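Local coordinates for protein glutathione S-transferase (PDB 4IVF) that binds two glutathione molecules per subunit and, as a glutathione S-transferase homolog related to Ure2p-like proteins, probably conjugates or reduces substrates with glutathione, at residues Q35-D38 with N42-K45; K9-P14 with D47-L52. All coordinates share one frame; numbering follows the deposited sequence.

In the fold
Both contacts lie in the thioredoxin-fold N-terminal domain, centres about 7 Å apart, and hold the 3-10 segment 43-45 and helix 47-52 against neighbouring strands 32-36 and 8-12. Neither is fully core: contact 1 mixes buried Phe37 and Thr44 with exposed residues, and contact 2 has buried Phe49 among partly exposed partners. Contact 1 is local: it combines a polar bond to a backbone N-H with packing of Phe37, and its Thr44 and Lys45 reach glutathione. Contact 2 closes the longer loop in which contact 1 is nested, using aromatic rings and no hydrogen bond between its segments. Phe37 N lies 2.9 Å from Thr12 O, a probable hydrogen bond continuing the strand pairing one residue past strand 32-36.

Contact 1 of 2, residues Q35-D38 with N42-K45; sequences QKFD and NETK. With GSH (glutathione), chain U.
The glutathione pocket of the thioredoxin-fold domain is bordered here by the turn that follows edge strand 32-36, where Glu43 and Thr44 of a short 3-10 segment fold back on Phe37 and Asp38. Glu43 spans the turn with one hydrogen bond. Its chain, extended beyond CG, brings OE1 to Asp38 N at 3.0 Å, and the N-H points almost straight at the oxygen (173°) yet arrives from above the carboxylate plane, 73° out of it. The same carboxylate lies beside the Asp38 side chain, Glu43 OE2 being 3.6 Å from Asp38 CB. The Asp38 carboxylate leads away, and its OD1 is hydrogen-bonded to Ser40 OG. The two acids are still near each other, Asp38 OD2 4.9 Å from Glu43 OE2, a closeness that may raise the proton affinity of either.

On the inner side the buried Phe37 ring presents its edge to the backbone of Glu43, Phe37 CD2 standing 3.7 Å from Glu43 O, while Ile58 and the ring of Phe49 also pack on it. Both branches of Thr44 lie between protein and ligand. The methyl CG2 approaches the Phe37 ring obliquely, 3.9 Å from Phe37 CD2, whereas OG1, between backbone N and carbonyl carbon (chi1 68°), is hydrogen-bonded to Gly56 O. Thr44 OG1 also lies 3.5 Å from CA3 of glutathione. Lys45 CE comes 3.6 Å from glutathione O32, a carboxylate oxygen.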
ATOM      1  N   GLN F  35      -7.697  -1.818  22.266  1.00 16.74           N
ATOM      2  CA  GLN F  35      -6.576  -2.096  23.146  1.00 22.74           C
ATOM      3  C   GLN F  35      -5.390  -1.286  22.659  1.00 16.39           C
ATOM      4  O   GLN F  35      -4.902  -1.502  21.556  1.00 15.40           O
ATOM      5  CB  GLN F  35      -6.229  -3.595  23.183  1.00 21.38           C
ATOM      6  CG  GLN F  35      -4.968  -3.889  23.984  1.00 20.06           C
ATOM      7  CD  GLN F  35      -4.703  -5.385  24.187  1.00 21.08           C
ATOM      8  OE1 GLN F  35      -5.630  -6.201  24.250  1.00 19.39           O
ATOM      9  NE2 GLN F  35      -3.429  -5.743  24.277  1.00 18.84           N
ATOM     10  N   LYS F  36      -4.923  -0.358  23.482  1.00 18.66           N
ATOM     11  CA  LYS F  36      -3.871   0.552  23.054  1.00 25.24           C
ATOM     12  C   LYS F  36      -2.453   0.039  23.290  1.00 25.07           C
ATOM     13  O   LYS F  36      -2.209  -0.783  24.170  1.00 27.65           O
ATOM     14  CB  LYS F  36      -4.069   1.951  23.654  1.00 31.38           C
ATOM     15  CG  LYS F  36      -4.322   1.992  25.143  1.00 34.05           C
ATOM     16  CD  LYS F  36      -5.002   3.302  25.521  1.00 39.36           C
ATOM     17  CE  LYS F  36      -5.052   3.501  27.025  1.00 41.74           C
ATOM     18  NZ  LYS F  36      -3.696   3.762  27.569  1.00 43.78           N
ATOM     19  N   PHE F  37      -1.525   0.517  22.473  1.00 15.67           N
ATOM     20  CA  PHE F  37      -0.116   0.175  22.635  1.00 17.36           C
ATOM     21  C   PHE F  37       0.688   1.433  22.903  1.00 19.98           C
ATOM     22  O   PHE F  37       0.444   2.483  22.280  1.00 19.28           O
ATOM     23  CB  PHE F  37       0.433  -0.503  21.373  1.00 17.13           C
ATOM     24  CG  PHE F  37      -0.092  -1.891  21.148  1.00 21.28           C
ATOM     25  CD1 PHE F  37      -1.414  -2.099  20.787  1.00 18.93           C
ATOM     26  CD2 PHE F  37       0.742  -2.994  21.298  1.00 23.01           C
ATOM     27  CE1 PHE F  37      -1.899  -3.379  20.586  1.00 14.68           C
ATOM     28  CE2 PHE F  37       0.266  -4.271  21.099  1.00 17.46           C
ATOM     29  CZ  PHE F  37      -1.058  -4.466  20.741  1.00 15.69           C
ATOM     30  N   ASP F  38       1.642   1.314  23.825  1.00 18.20           N
ATOM     31  CA  ASP F  38       2.659   2.326  24.062  1.00 18.85           C
ATOM     32  C   ASP F  38       3.889   2.060  23.196  1.00 25.13           C
ATOM     33  O   ASP F  38       4.728   1.208  23.522  1.00 17.54           O
ATOM     34  CB  ASP F  38       3.067   2.324  25.533  1.00 24.98           C
ATOM     35  CG  ASP F  38       3.955   3.508  25.904  1.00 28.20           C
ATOM     36  OD1 ASP F  38       4.633   4.070  25.016  1.00 28.58           O
ATOM     37  OD2 ASP F  38       3.969   3.878  27.098  1.00 28.82           O
ATOM     38  N   ASN F  42       8.012  -0.067  22.926  1.00 21.76           N
ATOM     39  CA  ASN F  42       8.156  -1.158  21.969  1.00 25.62           C
ATOM     40  C   ASN F  42       7.162  -2.294  22.159  1.00 20.77           C
ATOM     41  O   ASN F  42       7.511  -3.465  21.982  1.00 19.39           O
ATOM     42  CB  ASN F  42       9.580  -1.713  22.004  1.00 35.36           C
ATOM     43  CG  ASN F  42      10.351  -1.388  20.752  1.00 46.28           C
ATOM     44  OD1 ASN F  42      10.572  -2.253  19.909  1.00 48.72           O
ATOM     45  ND2 ASN F  42      10.746  -0.124  20.610  1.00 49.62           N
ATOM     46  N   GLU F  43       5.932  -1.942  22.520  1.00 17.21           N
ATOM     47  CA  GLU F  43       4.896  -2.928  22.820  1.00 19.08           C
ATOM     48  C   GLU F  43       4.399  -3.723  21.607  1.00 19.87           C
ATOM     49  O   GLU F  43       3.911  -4.841  21.776  1.00 20.74           O
ATOM     50  CB  GLU F  43       3.718  -2.284  23.575  1.00 17.59           C
ATOM     51  CG  GLU F  43       4.101  -1.769  24.963  1.00 24.37           C
ATOM     52  CD  GLU F  43       2.912  -1.319  25.808  1.00 32.03           C
ATOM     53  OE1 GLU F  43       1.770  -1.290  25.299  1.00 27.61           O
ATOM     54  OE2 GLU F  43       3.124  -0.992  27.000  1.00 35.74           O
ATOM     55  N   THR F  44       4.511  -3.165  20.398  1.00 16.66           N
ATOM     56  CA  THR F  44       4.069  -3.897  19.201  1.00 17.92           C
ATOM     57  C   THR F  44       5.060  -4.986  18.788  1.00 19.48           C
ATOM     58  O   THR F  44       4.808  -5.735  17.841  1.00 19.44           O
ATOM     59  CB  THR F  44       3.837  -2.986  17.971  1.00 13.31           C
ATOM     60  OG1 THR F  44       5.094  -2.463  17.523  1.00 13.27           O
ATOM     61  CG2 THR F  44       2.884  -1.848  18.300  1.00 13.13           C
ATOM     62  N   LYS F  45       6.188  -5.069  19.490  1.00 18.53           N
ATOM     63  CA  LYS F  45       7.183  -6.096  19.202  1.00 18.22           C
ATOM     64  C   LYS F  45       7.161  -7.253  20.207  1.00 17.28           C
ATOM     65  O   LYS F  45       7.997  -8.158  20.140  1.00 20.93           O
ATOM     66  CB  LYS F  45       8.575  -5.478  19.131  1.00 16.38           C
ATOM     67  CG  LYS F  45       8.718  -4.397  18.084  1.00 16.72           C
ATOM     68  CD  LYS F  45       8.601  -4.946  16.664  1.00 14.62           C
ATOM     69  CE  LYS F  45       8.676  -3.812  15.652  1.00 14.98           C
ATOM     70  NZ  LYS F  45       8.342  -4.248  14.264  1.00 13.13           N
TER
HETATM   71  N1  GSH U 302       1.832  -0.160   6.537  1.00 19.54           N
HETATM   72  CA1 GSH U 302       1.274  -0.117   7.858  1.00 18.72           C
HETATM   73  C1  GSH U 302      -0.162   0.173   7.799  1.00 17.46           C
HETATM   74  O11 GSH U 302      -0.957  -0.385   8.587  1.00 14.25           O
HETATM   75  O12 GSH U 302      -0.615   0.994   6.970  1.00 20.22           O
HETATM   76  CB1 GSH U 302       1.994   0.935   8.694  1.00 14.61           C
HETATM   77  CG1 GSH U 302       1.698   0.679  10.118  1.00 12.84           C
HETATM   78  CD1 GSH U 302       2.515   1.533  11.077  1.00 15.01           C
HETATM   79  OE1 GSH U 302       3.390   2.326  10.700  1.00 19.64           O
HETATM   80  N2  GSH U 302       2.247   1.405  12.553  1.00  9.07           N
HETATM   81  CA2 GSH U 302       3.030   2.195  13.478  1.00 18.91           C
HETATM   82  C2  GSH U 302       3.704   1.249  14.447  1.00 21.39           C
HETATM   83  O2  GSH U 302       3.076   0.285  14.896  1.00 17.13           O
HETATM   84  CB2 GSH U 302       2.140   3.104  14.198  1.00 20.73           C
HETATM   85  SG2 GSH U 302       1.324   4.185  13.058  1.00 22.45           S
HETATM   86  N3  GSH U 302       5.087   1.474  14.853  1.00 21.71           N
HETATM   87  CA3 GSH U 302       5.701   0.555  15.793  1.00 19.11           C
HETATM   88  C3  GSH U 302       7.000   0.046  15.307  1.00 27.05           C
HETATM   89  O31 GSH U 302       7.287   0.036  14.089  1.00 25.06           O
HETATM   90  O32 GSH U 302       7.831  -0.392  16.146  1.00 31.13           O

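Contact 2 of 2, residues K9-P14 with D47-L52; sequences KLYTAP and DWFVKL
Tyr11 meets Trp48, Phe49 and Leu52 of the helix at 47-52 with one side chain, and its ring receives two aromatic edges. The edge of Trp48 is turned toward the Tyr11 face in an offset edge-to-face pair, the six-membered ring and the Tyr11 ring having centroids 6.0 Å apart and planes at 62°. Trp48 CH2 does the touching, 4.0 Å from Tyr11 CE1. Phe49 makes a second offset edge-to-face pair at 5.8 Å between centroids; its CE1 comes nearest the root of the tyrosine, 3.8 Å from Tyr11 CB. Leu52 adds a looser touch near the phenol end, CD1 lying 4.4 Å from Tyr11 OH.

Tyr11, Trp48 and Phe49 thus form an aromatic cluster. In the thioredoxin fold of glutathione transferases this helix follows strand 32-36 and, here, bridges to strand 8-12 by side chains alone; the axes of the two short segments pass 12.4 Å apart, their N-to-C directions 118° apart. Phe49 CG is anti to the backbone N (chi1 -176°), which carries its ring toward the sheet, where it also touches Thr60 and Ile58. Within the helix, Phe49 CB sits 3.7 Å above the plane of the Trp48 indole, over its centre. Trp48 NE1 is hydrogen-bonded to Glu46 OE1, which helps fix the turn of the indole. Farther out, Tyr11 packs on Gln35 and Phe37 and pairs through its backbone with Thr60; beyond the helix, Val50 O accepts a hydrogen bond from Arg160 NH2 of the second subunit.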
ATOM      1  N   LYS F   9     -12.347  -6.188  17.631  1.00 21.49           N
ATOM      2  CA  LYS F   9     -11.246  -5.783  18.497  1.00 23.71           C
ATOM      3  C   LYS F   9     -10.207  -5.028  17.676  1.00 22.41           C
ATOM      4  O   LYS F   9      -9.720  -5.530  16.659  1.00 17.97           O
ATOM      5  CB  LYS F   9     -10.620  -6.979  19.222  1.00 25.62           C
ATOM      6  CG  LYS F   9      -9.416  -6.625  20.109  1.00 32.56           C
ATOM      7  CD  LYS F   9      -9.809  -6.248  21.544  1.00 39.27           C
ATOM      8  CE  LYS F   9      -8.642  -6.513  22.503  1.00 51.35           C
ATOM      9  NZ  LYS F   9      -8.885  -6.187  23.959  1.00 55.22           N
ATOM     10  N   LEU F  10      -9.885  -3.818  18.127  1.00 16.89           N
ATOM     11  CA  LEU F  10      -8.923  -2.965  17.446  1.00 13.99           C
ATOM     12  C   LEU F  10      -7.655  -2.791  18.283  1.00 18.12           C
ATOM     13  O   LEU F  10      -7.699  -2.231  19.381  1.00 17.35           O
ATOM     14  CB  LEU F  10      -9.544  -1.597  17.157  1.00 13.81           C
ATOM     15  CG  LEU F  10      -8.606  -0.552  16.568  1.00 13.00           C
ATOM     16  CD1 LEU F  10      -8.034  -1.023  15.228  1.00 12.21           C
ATOM     17  CD2 LEU F  10      -9.330   0.795  16.394  1.00 19.62           C
ATOM     18  N   TYR F  11      -6.537  -3.287  17.761  1.00 13.46           N
ATOM     19  CA  TYR F  11      -5.234  -3.082  18.377  1.00 13.48           C
ATOM     20  C   TYR F  11      -4.655  -1.831  17.738  1.00 16.77           C
ATOM     21  O   TYR F  11      -4.414  -1.790  16.531  1.00 15.84           O
ATOM     22  CB  TYR F  11      -4.319  -4.294  18.150  1.00 13.48           C
ATOM     23  CG  TYR F  11      -4.884  -5.570  18.751  1.00 24.36           C
ATOM     24  CD1 TYR F  11      -4.803  -5.808  20.113  1.00 15.45           C
ATOM     25  CD2 TYR F  11      -5.521  -6.522  17.962  1.00 23.77           C
ATOM     26  CE1 TYR F  11      -5.336  -6.950  20.676  1.00 16.49           C
ATOM     27  CE2 TYR F  11      -6.057  -7.682  18.529  1.00 23.97           C
ATOM     28  CZ  TYR F  11      -5.947  -7.889  19.885  1.00 16.49           C
ATOM     29  OH  TYR F  11      -6.468  -9.022  20.471  1.00 22.98           O
ATOM     30  N   THR F  12      -4.461  -0.793  18.537  1.00 18.50           N
ATOM     31  CA  THR F  12      -4.119   0.487  17.957  1.00 18.22           C
ATOM     32  C   THR F  12      -3.350   1.394  18.908  1.00 17.26           C
ATOM     33  O   THR F  12      -3.035   1.014  20.039  1.00 17.93           O
ATOM     34  CB  THR F  12      -5.385   1.198  17.438  1.00 18.73           C
ATOM     35  OG1 THR F  12      -5.015   2.366  16.690  1.00 18.49           O
ATOM     36  CG2 THR F  12      -6.307   1.579  18.590  1.00 16.53           C
ATOM     37  N   ALA F  13      -3.038   2.589  18.413  1.00 17.60           N
ATOM     38  CA  ALA F  13      -2.345   3.628  19.164  1.00 18.71           C
ATOM     39  C   ALA F  13      -2.759   4.959  18.535  1.00 21.01           C
ATOM     40  O   ALA F  13      -3.176   4.989  17.377  1.00 13.93           O
ATOM     41  CB  ALA F  13      -0.824   3.435  19.069  1.00 13.28           C
ATOM     42  N   PRO F  14      -2.636   6.066  19.283  1.00 19.66           N
ATOM     43  CA  PRO F  14      -3.073   7.354  18.724  1.00 25.17           C
ATOM     44  C   PRO F  14      -2.103   7.878  17.658  1.00 23.82           C
ATOM     45  O   PRO F  14      -1.199   8.655  17.957  1.00 20.63           O
ATOM     46  CB  PRO F  14      -3.109   8.272  19.948  1.00 20.44           C
ATOM     47  CG  PRO F  14      -2.164   7.649  20.912  1.00 21.55           C
ATOM     48  CD  PRO F  14      -2.183   6.181  20.679  1.00 15.02           C
ATOM     49  N   ASP F  47       6.135 -10.737  21.923  1.00 20.28           N
ATOM     50  CA  ASP F  47       5.956 -12.044  21.270  1.00 24.90           C
ATOM     51  C   ASP F  47       4.498 -12.358  20.939  1.00 24.73           C
ATOM     52  O   ASP F  47       4.183 -12.796  19.829  1.00 23.89           O
ATOM     53  CB  ASP F  47       6.546 -13.186  22.120  1.00 25.48           C
ATOM     54  CG  ASP F  47       8.069 -13.133  22.209  1.00 36.05           C
ATOM     55  OD1 ASP F  47       8.727 -12.694  21.234  1.00 40.88           O
ATOM     56  OD2 ASP F  47       8.616 -13.544  23.257  1.00 40.50           O
ATOM     57  N   TRP F  48       3.613 -12.120  21.898  1.00 20.56           N
ATOM     58  CA  TRP F  48       2.204 -12.447  21.727  1.00 20.42           C
ATOM     59  C   TRP F  48       1.557 -11.717  20.542  1.00 18.79           C
ATOM     60  O   TRP F  48       0.665 -12.260  19.890  1.00 22.14           O
ATOM     61  CB  TRP F  48       1.432 -12.140  23.007  1.00 21.29           C
ATOM     62  CG  TRP F  48       1.206 -10.683  23.235  1.00 20.44           C
ATOM     63  CD1 TRP F  48       1.998  -9.837  23.941  1.00 20.68           C
ATOM     64  CD2 TRP F  48       0.117  -9.897  22.741  1.00 19.39           C
ATOM     65  NE1 TRP F  48       1.471  -8.572  23.932  1.00 22.97           N
ATOM     66  CE2 TRP F  48       0.317  -8.580  23.192  1.00 25.38           C
ATOM     67  CE3 TRP F  48      -1.010 -10.177  21.949  1.00 19.38           C
ATOM     68  CZ2 TRP F  48      -0.570  -7.546  22.891  1.00 18.18           C
ATOM     69  CZ3 TRP F  48      -1.888  -9.150  21.655  1.00 17.98           C
ATOM     70  CH2 TRP F  48      -1.664  -7.851  22.125  1.00 21.29           C
ATOM     71  N   PHE F  49       2.000 -10.492  20.267  1.00 17.78           N
ATOM     72  CA  PHE F  49       1.373  -9.683  19.211  1.00 16.41           C
ATOM     73  C   PHE F  49       1.935  -9.987  17.824  1.00 15.69           C
ATOM     74  O   PHE F  49       1.220  -9.948  16.816  1.00 14.97           O
ATOM     75  CB  PHE F  49       1.493  -8.189  19.512  1.00 15.81           C
ATOM     76  CG  PHE F  49       0.786  -7.318  18.506  1.00 16.73           C
ATOM     77  CD1 PHE F  49      -0.607  -7.306  18.438  1.00 14.51           C
ATOM     78  CD2 PHE F  49       1.509  -6.525  17.626  1.00 13.76           C
ATOM     79  CE1 PHE F  49      -1.271  -6.517  17.502  1.00 18.56           C
ATOM     80  CE2 PHE F  49       0.851  -5.721  16.683  1.00 16.12           C
ATOM     81  CZ  PHE F  49      -0.543  -5.723  16.619  1.00 13.82           C
ATOM     82  N   VAL F  50       3.228 -10.291  17.794  1.00 16.05           N
ATOM     83  CA  VAL F  50       3.913 -10.686  16.582  1.00 17.05           C
ATOM     84  C   VAL F  50       3.364 -12.013  16.045  1.00 22.14           C
ATOM     85  O   VAL F  50       3.384 -12.250  14.839  1.00 23.25           O
ATOM     86  CB  VAL F  50       5.440 -10.709  16.821  1.00 20.70           C
ATOM     87  CG1 VAL F  50       6.192 -11.401  15.683  1.00 17.92           C
ATOM     88  CG2 VAL F  50       5.942  -9.290  17.008  1.00 18.25           C
ATOM     89  N   LYS F  51       2.846 -12.867  16.934  1.00 25.76           N
ATOM     90  CA  LYS F  51       2.160 -14.085  16.495  1.00 22.84           C
ATOM     91  C   LYS F  51       0.889 -13.748  15.721  1.00 23.72           C
ATOM     92  O   LYS F  51       0.537 -14.444  14.767  1.00 19.96           O
ATOM     93  CB  LYS F  51       1.796 -14.991  17.670  1.00 24.36           C
ATOM     94  CG  LYS F  51       2.981 -15.613  18.380  1.00 28.34           C
ATOM     95  CD  LYS F  51       2.514 -16.545  19.478  1.00 31.76           C
ATOM     96  CE  LYS F  51       3.579 -16.699  20.544  1.00 44.93           C
ATOM     97  NZ  LYS F  51       2.975 -17.069  21.855  1.00 53.00           N
ATOM     98  N   LEU F  52       0.202 -12.687  16.139  1.00 25.06           N
ATOM     99  CA  LEU F  52      -1.016 -12.246  15.465  1.00 23.53           C
ATOM    100  C   LEU F  52      -0.662 -11.489  14.202  1.00 21.35           C
ATOM    101  O   LEU F  52      -1.293 -11.646  13.166  1.00 23.77           O
ATOM    102  CB  LEU F  52      -1.836 -11.343  16.379  1.00 24.16           C
ATOM    103  CG  LEU F  52      -2.414 -12.028  17.612  1.00 23.66           C
ATOM    104  CD1 LEU F  52      -3.109 -11.002  18.520  1.00 18.49           C
ATOM    105  CD2 LEU F  52      -3.371 -13.124  17.173  1.00 24.82           C
TER